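PDB 3NE7: spermidine N(1)-acetyltransferase, which transfers an acetyl group from acetyl-CoA to polyamines such as spermidine, releasing CoA and the acetylated product and so limiting polyamine toxicity. Local coordinates for residues 20-25 and 94-99; 61-66 and 79-84. All blocks are in the same frame, centred on the assembly; numbering follows the deposited sequence.

Contact 1: 20-25 and 94-99; sequences ARESWK and LKPEYT. With COA (coenzyme A), chain C.
A helix-to-loop contact, polar at both ends with a proline between, joins Glu22 and Ser23 of helix 13-27 to Leu94, Lys95, Pro96 and Glu97, where strand 86-94 runs out toward helix 103-117. Ser23 makes the inner link: its OG, anti to the backbone N (chi1 -165°), gives a hydrogen bond of 2.8 Å to Leu94 O, arriving from above the carbonyl plane, 35° out of it. Beside it the aliphatic part of Glu22 packs on the proline ring, Glu22 CG lying 3.6 Å from Pro96 CD. The extended Glu22 chain carries its carboxylate past that ring to two unlike partners. Glu22 OE1 forms a salt bridge with Lys95 NZ at 3.4 Å, weak as a hydrogen bond, while Glu22 OE2 comes within 3.1 Å of Glu97 OE2 with the carboxylate planes 57° apart.

The same segment contributes two of the bonds to coenzyme A. Leu94 N donates to pantetheine O9P at 2.9 Å, and Thr99 OG1 accepts from adenine N6A at 3.1 Å while giving its own proton to Pro96 O, in the carbonyl plane. Leu94 thus offers its N-H to the cofactor and its carbonyl to the helix. Chemically, the close carboxylates may favour a shared proton or a raised pKa on one of them, an effect Lys95 may partly offset, whereas the buried serine bond ties helix 13-27 directly to a cofactor-binding residue.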
loop_
_atom_site.group_PDB
_atom_site.type_symbol
_atom_site.label_atom_id
_atom_site.label_comp_id
_atom_site.label_asym_id
_atom_site.label_seq_id
_atom_site.Cartn_x
_atom_site.Cartn_y
_atom_site.Cartn_z
ATOM N N ALA A 20 5.069 0.783 -8.540
ATOM C CA ALA A 20 5.596 -0.098 -7.508
ATOM C C ALA A 20 7.090 -0.174 -7.645
ATOM O O ALA A 20 7.807 -0.022 -6.683
ATOM C CB ALA A 20 5.003 -1.501 -7.599
ATOM N N ARG A 21 7.555 -0.410 -8.857
ATOM C CA ARG A 21 8.982 -0.508 -9.100
ATOM C C ARG A 21 9.697 0.811 -8.707
ATOM O O ARG A 21 10.702 0.784 -7.977
ATOM C CB ARG A 21 9.246 -0.881 -10.552
ATOM C CG ARG A 21 10.664 -0.564 -11.013
ATOM C CD ARG A 21 10.976 -1.071 -12.440
ATOM N NE ARG A 21 11.392 -2.472 -12.422
ATOM C CZ ARG A 21 10.628 -3.511 -12.772
ATOM N NH1 ARG A 21 11.132 -4.757 -12.688
ATOM N NH2 ARG A 21 9.372 -3.325 -13.212
ATOM N N GLU A 22 9.176 1.962 -9.139
ATOM C CA GLU A 22 9.881 3.225 -8.872
ATOM C C GLU A 22 9.890 3.546 -7.361
ATOM O O GLU A 22 10.904 3.945 -6.826
ATOM C CB GLU A 22 9.315 4.370 -9.735
ATOM C CG GLU A 22 9.819 5.741 -9.348
ATOM C CD GLU A 22 9.371 6.873 -10.287
ATOM O OE1 GLU A 22 8.489 6.650 -11.157
ATOM O OE2 GLU A 22 9.922 7.993 -10.142
ATOM N N SER A 23 8.789 3.295 -6.664
ATOM C CA SER A 23 8.707 3.551 -5.229
ATOM C C SER A 23 9.628 2.608 -4.464
ATOM O O SER A 23 10.382 3.019 -3.590
ATOM C CB SER A 23 7.266 3.431 -4.768
ATOM O OG SER A 23 7.057 3.992 -3.490
ATOM N N TRP A 24 9.611 1.341 -4.810
ATOM C CA TRP A 24 10.504 0.369 -4.161
ATOM C C TRP A 24 11.984 0.755 -4.268
ATOM O O TRP A 24 12.728 0.681 -3.287
ATOM C CB TRP A 24 10.303 -1.021 -4.782
ATOM C CG TRP A 24 9.418 -1.910 -3.975
ATOM C CD1 TRP A 24 8.071 -1.840 -3.873
ATOM C CD2 TRP A 24 9.836 -3.009 -3.146
ATOM N NE1 TRP A 24 7.606 -2.839 -3.030
ATOM C CE2 TRP A 24 8.674 -3.564 -2.570
ATOM C CE3 TRP A 24 11.079 -3.580 -2.852
ATOM C CZ2 TRP A 24 8.713 -4.662 -1.701
ATOM C CZ3 TRP A 24 11.134 -4.678 -1.998
ATOM C CH2 TRP A 24 9.946 -5.219 -1.434
ATOM N N LYS A 25 12.419 1.154 -5.455
ATOM C CA LYS A 25 13.841 1.453 -5.660
ATOM C C LYS A 25 14.265 2.612 -4.782
ATOM O O LYS A 25 15.349 2.624 -4.248
ATOM C CB LYS A 25 14.159 1.778 -7.129
ATOM C CG LYS A 25 14.166 0.560 -8.056
ATOM C CD LYS A 25 14.463 0.958 -9.508
ATOM C CE LYS A 25 15.140 -0.175 -10.293
ATOM N NZ LYS A 25 15.148 0.030 -11.793
ATOM N N LEU A 94 3.869 5.428 -3.155
ATOM C CA LEU A 94 3.656 6.559 -4.046
ATOM C C LEU A 94 4.891 6.709 -4.901
ATOM O O LEU A 94 5.953 6.337 -4.455
ATOM C CB LEU A 94 3.492 7.854 -3.244
ATOM C CG LEU A 94 2.409 7.952 -2.162
ATOM C CD1 LEU A 94 2.355 9.411 -1.586
ATOM C CD2 LEU A 94 1.049 7.553 -2.681
ATOM N N LYS A 95 4.773 7.306 -6.089
ATOM C CA LYS A 95 5.946 7.744 -6.835
ATOM C C LYS A 95 6.672 8.790 -5.983
ATOM O O LYS A 95 6.046 9.703 -5.512
ATOM C CB LYS A 95 5.557 8.436 -8.129
ATOM C CG LYS A 95 5.149 7.543 -9.249
ATOM C CD LYS A 95 4.907 8.321 -10.581
ATOM C CE LYS A 95 6.088 9.187 -10.952
ATOM N NZ LYS A 95 6.372 9.062 -12.384
ATOM N N PRO A 96 7.994 8.677 -5.844
ATOM C CA PRO A 96 8.800 9.460 -4.920
ATOM C C PRO A 96 8.531 10.996 -4.973
ATOM O O PRO A 96 8.422 11.610 -3.952
ATOM C CB PRO A 96 10.234 9.090 -5.340
ATOM C CG PRO A 96 10.121 7.715 -5.791
ATOM C CD PRO A 96 8.791 7.591 -6.461
ATOM N N GLU A 97 8.317 11.531 -6.165
ATOM C CA GLU A 97 8.047 12.946 -6.404
ATOM C C GLU A 97 6.690 13.408 -5.878
ATOM O O GLU A 97 6.493 14.592 -5.672
ATOM C CB GLU A 97 8.140 13.260 -7.896
ATOM C CG GLU A 97 9.461 12.824 -8.553
ATOM C CD GLU A 97 9.569 11.277 -8.870
ATOM O OE1 GLU A 97 8.532 10.548 -8.935
ATOM O OE2 GLU A 97 10.729 10.791 -9.045
ATOM N N TYR A 98 5.775 12.468 -5.663
ATOM C CA TYR A 98 4.450 12.759 -5.148
ATOM C C TYR A 98 4.358 12.523 -3.639
ATOM O O TYR A 98 3.272 12.630 -3.075
ATOM C CB TYR A 98 3.395 11.908 -5.900
ATOM C CG TYR A 98 3.134 12.463 -7.291
ATOM C CD1 TYR A 98 2.152 13.426 -7.498
ATOM C CD2 TYR A 98 3.908 12.080 -8.373
ATOM C CE1 TYR A 98 1.926 13.965 -8.785
ATOM C CE2 TYR A 98 3.679 12.586 -9.655
ATOM C CZ TYR A 98 2.695 13.535 -9.847
ATOM O OH TYR A 98 2.469 14.058 -11.088
ATOM N N THR A 99 5.468 12.189 -2.981
ATOM C CA THR A 99 5.423 12.015 -1.550
ATOM C C THR A 99 5.364 13.359 -0.825
ATOM O O THR A 99 5.652 14.382 -1.406
ATOM C CB THR A 99 6.612 11.187 -1.014
ATOM O OG1 THR A 99 7.846 11.856 -1.328
ATOM C CG2 THR A 99 6.578 9.769 -1.600
HETATM N N1A COA C . 11.040 12.064 2.935
HETATM C C2A COA C . 11.033 11.852 4.274
HETATM N N3A COA C . 9.888 11.644 4.969
HETATM C C4A COA C . 8.689 11.646 4.311
HETATM C C5A COA C . 8.692 11.883 2.850
HETATM C C6A COA C . 9.891 12.088 2.210
HETATM N N6A COA C . 9.912 12.305 0.879
HETATM N N7A COA C . 7.421 11.818 2.452
HETATM C C8A COA C . 6.652 11.582 3.542
HETATM N N9A COA C . 7.393 11.472 4.655
HETATM C C1B COA C . 6.859 11.151 6.000
HETATM C C2B COA C . 7.333 12.086 7.106
HETATM O O2B COA C . 7.314 11.379 8.363
HETATM C C3B COA C . 6.304 13.197 6.966
HETATM O O3B COA C . 6.103 14.013 8.084
HETATM P P3B COA C . 6.896 15.401 8.268
HETATM O O7A COA C . 6.073 16.486 7.573
HETATM O O8A COA C . 8.269 15.196 7.713
HETATM O O9A COA C . 6.859 15.521 9.746
HETATM C C4B COA C . 5.032 12.469 6.599
HETATM O O4B COA C . 5.434 11.248 5.984
HETATM C C5B COA C . 4.169 13.291 5.642
HETATM O O5B COA C . 2.902 12.630 5.497
HETATM P P1A COA C . 2.148 12.530 4.120
HETATM O O1A COA C . 2.439 13.737 3.267
HETATM O O2A COA C . 0.756 12.205 4.508
HETATM O O3A COA C . 2.878 11.237 3.499
HETATM P P2A COA C . 2.812 10.686 1.987
HETATM O O4A COA C . 4.222 10.836 1.403
HETATM O O5A COA C . 1.646 11.324 1.236
HETATM O O6A COA C . 2.581 9.109 2.158
HETATM C CBP COA C . 4.123 7.219 2.282
HETATM C CCP COA C . 3.472 8.352 3.026
HETATM C CDP COA C . 4.888 6.302 3.258
HETATM C CEP COA C . 3.046 6.416 1.617
HETATM C CAP COA C . 4.970 7.794 1.132
HETATM O OAP COA C . 5.906 8.730 1.669
HETATM C C9P COA C . 5.665 6.674 0.364
HETATM O O9P COA C . 5.102 6.145 -0.589
HETATM N N8P COA C . 6.858 6.274 0.787
HETATM C C7P COA C . 7.695 5.225 0.195
HETATM C C6P COA C . 7.098 3.819 0.368
HETATM C C5P COA C . 6.860 3.439 1.818
HETATM O O5P COA C . 7.704 3.684 2.691
HETATM N N4P COA C . 5.695 2.839 2.042
HETATM C C3P COA C . 5.019 2.359 3.248
HETATM C C2P COA C . 5.830 1.236 3.869
HETATM S S1P COA C . 5.840 -0.209 2.794
#

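Contact 2: 61-66 and 79-84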
loop_
_atom_site.group_PDB
_atom_site.type_symbol
_atom_site.label_atom_id
_atom_site.label_comp_id
_atom_site.label_asym_id
_atom_site.label_seq_id
_atom_site.Cartn_x
_atom_site.Cartn_y
_atom_site.Cartn_z
ATOM N N LEU A 61 -14.269 -8.886 -2.375
ATOM C CA LEU A 61 -13.900 -10.067 -1.590
ATOM C C LEU A 61 -12.862 -9.658 -0.529
ATOM O O LEU A 61 -13.123 -8.753 0.252
ATOM C CB LEU A 61 -13.420 -11.201 -2.492
ATOM C CG LEU A 61 -14.477 -11.741 -3.455
ATOM C CD1 LEU A 61 -13.861 -12.769 -4.393
ATOM C CD2 LEU A 61 -15.648 -12.368 -2.715
ATOM N N ASP A 62 -11.704 -10.320 -0.503
ATOM C CA ASP A 62 -10.774 -10.231 0.613
ATOM C C ASP A 62 -9.622 -9.254 0.342
ATOM O O ASP A 62 -8.679 -9.187 1.096
ATOM C CB ASP A 62 -10.229 -11.638 0.920
ATOM C CG ASP A 62 -9.399 -12.213 -0.233
ATOM O OD1 ASP A 62 -9.733 -11.903 -1.418
ATOM O OD2 ASP A 62 -8.416 -12.962 0.034
ATOM N N ILE A 63 -9.679 -8.536 -0.763
ATOM C CA ILE A 63 -8.695 -7.531 -1.070
ATOM C C ILE A 63 -9.411 -6.187 -1.327
ATOM O O ILE A 63 -10.497 -6.146 -1.892
ATOM C CB ILE A 63 -7.866 -7.919 -2.310
ATOM C CG1 ILE A 63 -7.073 -9.218 -2.081
ATOM C CG2 ILE A 63 -6.927 -6.763 -2.702
ATOM C CD1 ILE A 63 -5.823 -9.103 -1.246
ATOM N N LEU A 64 -8.809 -5.102 -0.877
ATOM C CA LEU A 64 -9.204 -3.751 -1.275
ATOM C C LEU A 64 -7.982 -3.109 -1.913
ATOM O O LEU A 64 -6.945 -3.055 -1.266
ATOM C CB LEU A 64 -9.608 -2.895 -0.065
ATOM C CG LEU A 64 -10.024 -1.469 -0.486
ATOM C CD1 LEU A 64 -11.322 -1.469 -1.310
ATOM C CD2 LEU A 64 -10.145 -0.574 0.712
ATOM N N PHE A 65 -8.106 -2.628 -3.150
ATOM C CA PHE A 65 -6.953 -2.162 -3.911
ATOM C C PHE A 65 -7.284 -0.811 -4.554
ATOM O O PHE A 65 -8.047 -0.745 -5.505
ATOM C CB PHE A 65 -6.609 -3.196 -4.968
ATOM C CG PHE A 65 -5.149 -3.274 -5.326
ATOM C CD1 PHE A 65 -4.261 -2.210 -5.087
ATOM C CD2 PHE A 65 -4.653 -4.420 -5.923
ATOM C CE1 PHE A 65 -2.925 -2.311 -5.431
ATOM C CE2 PHE A 65 -3.315 -4.533 -6.257
ATOM C CZ PHE A 65 -2.449 -3.485 -6.013
ATOM N N LEU A 66 -6.753 0.284 -3.992
ATOM C CA LEU A 66 -7.126 1.626 -4.459
ATOM C C LEU A 66 -5.913 2.317 -5.044
ATOM O O LEU A 66 -4.782 2.040 -4.642
ATOM C CB LEU A 66 -7.695 2.510 -3.334
ATOM C CG LEU A 66 -8.884 2.064 -2.452
ATOM C CD1 LEU A 66 -9.086 3.058 -1.311
ATOM C CD2 LEU A 66 -10.203 1.877 -3.227
ATOM N N GLU A 79 -3.127 -1.181 -0.808
ATOM C CA GLU A 79 -3.735 -2.464 -0.897
ATOM C C GLU A 79 -3.868 -3.089 0.472
ATOM O O GLU A 79 -2.901 -3.171 1.217
ATOM C CB GLU A 79 -2.897 -3.392 -1.783
ATOM C CG GLU A 79 -3.545 -4.740 -2.045
ATOM C CD GLU A 79 -2.648 -5.707 -2.824
ATOM O OE1 GLU A 79 -1.468 -5.353 -3.095
ATOM O OE2 GLU A 79 -3.134 -6.816 -3.196
ATOM N N LEU A 80 -5.084 -3.542 0.763
ATOM C CA LEU A 80 -5.438 -4.172 2.017
ATOM C C LEU A 80 -5.935 -5.597 1.773
ATOM O O LEU A 80 -6.522 -5.902 0.727
ATOM C CB LEU A 80 -6.549 -3.366 2.727
ATOM C CG LEU A 80 -6.103 -2.117 3.514
ATOM C CD1 LEU A 80 -5.628 -1.025 2.642
ATOM C CD2 LEU A 80 -7.277 -1.632 4.319
ATOM N N LYS A 81 -5.679 -6.448 2.768
ATOM C CA LYS A 81 -6.091 -7.822 2.779
ATOM C C LYS A 81 -6.959 -7.946 4.017
ATOM O O LYS A 81 -6.550 -7.520 5.111
ATOM C CB LYS A 81 -4.877 -8.751 2.895
ATOM C CG LYS A 81 -5.231 -10.225 2.704
ATOM C CD LYS A 81 -4.001 -11.044 2.397
ATOM C CE LYS A 81 -4.353 -12.358 1.834
ATOM N NZ LYS A 81 -3.223 -13.312 2.068
ATOM N N ILE A 82 -8.153 -8.500 3.843
ATOM C CA ILE A 82 -9.114 -8.637 4.923
ATOM C C ILE A 82 -9.213 -10.106 5.225
ATOM O O ILE A 82 -9.416 -10.890 4.326
ATOM C CB ILE A 82 -10.551 -8.221 4.506
ATOM C CG1 ILE A 82 -10.669 -6.809 3.891
ATOM C CG2 ILE A 82 -11.474 -8.292 5.712
ATOM C CD1 ILE A 82 -9.388 -6.101 3.421
ATOM N N ILE A 83 -9.077 -10.465 6.483
ATOM C CA ILE A 83 -9.389 -11.806 6.968
ATOM C C ILE A 83 -10.270 -11.627 8.212
ATOM O O ILE A 83 -9.859 -10.969 9.166
ATOM C CB ILE A 83 -8.117 -12.587 7.382
ATOM C CG1 ILE A 83 -7.110 -12.631 6.207
ATOM C CG2 ILE A 83 -8.515 -14.024 7.871
ATOM C CD1 ILE A 83 -5.696 -13.250 6.556
ATOM N N ALA A 84 -11.466 -12.214 8.199
ATOM C CA ALA A 84 -12.409 -12.052 9.298
ATOM C C ALA A 84 -12.748 -10.556 9.365
ATOM O O ALA A 84 -13.004 -9.942 8.341
ATOM C CB ALA A 84 -11.788 -12.554 10.631
#
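The Phe65 ring carries the side chain of Glu79 over one face, the carboxylate plane 7° from the ring plane and stacked over it. Glu79 CG stands 3.9 Å from the ring centroid, 8° off the ring normal, a CH-pi contact, and Glu79 CD lies above the plane, offset toward the rim. Glu79 CG is anti to its own N and the chain stays extended, which sets the carboxylate over the ring and brings Glu79 OE1 to 3.6 Å from Phe65 CZ. Glu79 OE1 is held by a salt bridge to Arg91, whereas OE2 lies close to the carboxylate of Glu53. On the same face of the sheet, Ile63 CG2 comes within 3.8 Å of Glu79 OE2.

Leu64 and Leu80 project from the other face of the sheet, their CB atoms 4.2 Å apart, toward Met115 of helix 103-117. As a hydrogen-bonded pair they exchange two bonds: Leu80 N to Leu64 O at 2.8 Å and Leu64 N to Leu80 O at 2.9 Å. Ile82 N adds a third, to Asp62 O. Ile63 with Lys81 and Phe65 with Glu79 form the flanking non-hydrogen-bonded pairs. With strand axes 4.7 Å apart at 169°, this is the regular antiparallel hairpin of strands 63-70 and 73-83, part of the central sheet of the GNAT fold, covered by helices on both faces.

Contacts 1 and 2 lie on opposite sides of the chain's centre, about 22 Å between their centres and about 8 Å between nearest atoms, without touching. Along the chain contact 2 is nested inside contact 1: helix 13-27 comes first, then hairpin 63-70/73-83, then strand 86-94 and the loop after it. Strand 86-94 pairs antiparallel with strand 73-83, so one continuous sheet connects the hairpin to the cofactor loop. Helix 103-117 is also shared, since Leu94 touches it in contact 1 and Leu64, Leu80 and Ile82 touch it in contact 2. Contact 1 borders the acetyl-CoA site directly, because Leu94 and Thr99 bind the cofactor, whereas contact 2 builds the sheet leading to it.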